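Local coordinates for protein fumarylacetoacetate hydrolase (Burkholderia xenovorans, PDB 5TI1) that probably hydrolyses fumarylacetoacetate to fumarate and acetoacetate, the last step of phenylalanine and tyrosine breakdown, at a magnesium-containing active site, at residues 351-354 with 355-358. Sequence-based numbering, arbitrary orientation.
Sequences WTMA and QQLA
T352 sets OG1 between its own backbone N and carbonyl carbon (chi1 66°), while Q355 swings CG anti to its carbonyl carbon (chi1 -68°) and runs on extended, so each side chain reaches the other's backbone N-H. The result is a capping box at the N-terminus of helix 353-362. Q355 N donates to T352 OG1 at 3.1 Å, and T352 N returns a nearly straight bond to Q355 OE1, also 3.1 Å, in the carbonyl plane on a lone pair. The Q355 side chain also crosses that of W351 at about a right angle, OE1 lying 3.3 Å from W351 CE3, with the amide and indole planes 54° apart. Behind the cap the first helical turn closes as Q356 N donates to T352 O at 2.9 Å. Q356 NE2 hydrogen-bonds S156 OG, and the Q356 side chain lies about 10 Å from the bound magnesium ion. H316 NE2 bonds T352 OG1, and Q355 NE2 is held by L314 O and Q306 OE1. T352 OG1 thus has two nitrogen partners, while the Q355 amide is gripped at both OE1 and NE2, which fixes its rotation; the box satisfies two N-H groups at the buried helix start.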
ATOM      1  N   TRP B 351     -20.926   7.796   5.050  1.00 43.37           N
ATOM      2  CA  TRP B 351     -19.845   7.850   6.033  1.00 36.42           C
ATOM      3  C   TRP B 351     -18.929   9.017   5.690  1.00 35.75           C
ATOM      4  O   TRP B 351     -18.512   9.165   4.539  1.00 36.26           O
ATOM      5  CB  TRP B 351     -19.045   6.541   6.064  1.00 34.99           C
ATOM      6  CG  TRP B 351     -19.821   5.324   6.504  1.00 35.64           C
ATOM      7  CD1 TRP B 351     -20.329   4.340   5.703  1.00 46.07           C
ATOM      8  CD2 TRP B 351     -20.160   4.954   7.853  1.00 45.82           C
ATOM      9  NE1 TRP B 351     -20.962   3.384   6.467  1.00 36.58           N
ATOM     10  CE2 TRP B 351     -20.877   3.740   7.788  1.00 48.09           C
ATOM     11  CE3 TRP B 351     -19.928   5.533   9.108  1.00 36.49           C
ATOM     12  CZ2 TRP B 351     -21.367   3.094   8.930  1.00 37.66           C
ATOM     13  CZ3 TRP B 351     -20.419   4.888  10.244  1.00 45.40           C
ATOM     14  CH2 TRP B 351     -21.125   3.681  10.145  1.00 37.80           C
ATOM     15  N   THR B 352     -18.611   9.841   6.681  1.00 36.02           N
ATOM     16  CA  THR B 352     -17.747  10.986   6.433  1.00 39.98           C
ATOM     17  C   THR B 352     -16.277  10.576   6.430  1.00 36.34           C
ATOM     18  O   THR B 352     -15.908   9.467   6.820  1.00 32.88           O
ATOM     19  CB  THR B 352     -17.963  12.056   7.494  1.00 36.70           C
ATOM     20  OG1 THR B 352     -17.518  11.543   8.757  1.00 38.05           O
ATOM     21  CG2 THR B 352     -19.434  12.420   7.565  1.00 38.65           C
ATOM     22  N   MET B 353     -15.432  11.520   6.000  1.00 33.29           N
ATOM     23  CA  MET B 353     -13.988  11.337   6.090  1.00 31.76           C
ATOM     24  C   MET B 353     -13.544  11.099   7.526  1.00 37.83           C
ATOM     25  O   MET B 353     -12.692  10.243   7.786  1.00 35.73           O
ATOM     26  CB  MET B 353     -13.277  12.559   5.513  1.00 36.59           C
ATOM     27  CG  MET B 353     -13.442  12.731   4.014  1.00 31.64           C
ATOM     28  SD  MET B 353     -12.653  14.248   3.427  1.00 35.57           S
ATOM     29  CE  MET B 353     -13.798  15.485   4.046  1.00 35.50           C
ATOM     30  N   ALA B 354     -14.102  11.861   8.473  1.00 32.77           N
ATOM     31  CA  ALA B 354     -13.752  11.668   9.875  1.00 32.69           C
ATOM     32  C   ALA B 354     -14.047  10.240  10.309  1.00 38.43           C
ATOM     33  O   ALA B 354     -13.214   9.580  10.948  1.00 34.23           O
ATOM     34  CB  ALA B 354     -14.512  12.674  10.745  1.00 34.33           C
ATOM     35  N   GLN B 355     -15.228   9.738   9.946  1.00 33.12           N
ATOM     36  CA  GLN B 355     -15.600   8.390  10.343  1.00 32.97           C
ATOM     37  C   GLN B 355     -14.711   7.358   9.663  1.00 40.41           C
ATOM     38  O   GLN B 355     -14.312   6.368  10.286  1.00 30.79           O
ATOM     39  CB  GLN B 355     -17.072   8.151  10.028  1.00 34.37           C
ATOM     40  CG  GLN B 355     -17.996   8.992  10.902  1.00 36.06           C
ATOM     41  CD  GLN B 355     -19.448   8.851  10.516  1.00 37.60           C
ATOM     42  OE1 GLN B 355     -19.793   8.851   9.327  1.00 37.66           O
ATOM     43  NE2 GLN B 355     -20.315   8.733  11.519  1.00 41.79           N
ATOM     44  N   GLN B 356     -14.380   7.589   8.391  1.00 30.85           N
ATOM     45  CA  GLN B 356     -13.531   6.657   7.662  1.00 29.48           C
ATOM     46  C   GLN B 356     -12.160   6.548   8.313  1.00 29.81           C
ATOM     47  O   GLN B 356     -11.643   5.446   8.510  1.00 27.50           O
ATOM     48  CB  GLN B 356     -13.413   7.096   6.201  1.00 29.21           C
ATOM     49  CG  GLN B 356     -14.702   6.923   5.404  1.00 31.19           C
ATOM     50  CD  GLN B 356     -14.659   7.631   4.059  1.00 32.98           C
ATOM     51  OE1 GLN B 356     -13.947   8.619   3.890  1.00 31.63           O
ATOM     52  NE2 GLN B 356     -15.425   7.125   3.097  1.00 32.55           N
ATOM     53  N   LEU B 357     -11.551   7.687   8.648  1.00 31.64           N
ATOM     54  CA  LEU B 357     -10.239   7.664   9.288  1.00 33.48           C
ATOM     55  C   LEU B 357     -10.319   7.043  10.679  1.00 36.17           C
ATOM     56  O   LEU B 357      -9.438   6.265  11.076  1.00 28.54           O
ATOM     57  CB  LEU B 357      -9.676   9.079   9.365  1.00 27.49           C
ATOM     58  CG  LEU B 357      -8.241   9.208   9.866  1.00 26.55           C
ATOM     59  CD1 LEU B 357      -7.280   8.423   8.951  1.00 25.25           C
ATOM     60  CD2 LEU B 357      -7.869  10.687   9.970  1.00 27.10           C
ATOM     61  N   ALA B 358     -11.373   7.370  11.424  1.00 32.88           N
ATOM     62  CA  ALA B 358     -11.570   6.784  12.746  1.00 33.77           C
ATOM     63  C   ALA B 358     -11.639   5.267  12.656  1.00 31.50           C
ATOM     64  O   ALA B 358     -10.954   4.553  13.402  1.00 30.00           O
ATOM     65  CB  ALA B 358     -12.840   7.351  13.379  1.00 30.62           C
TER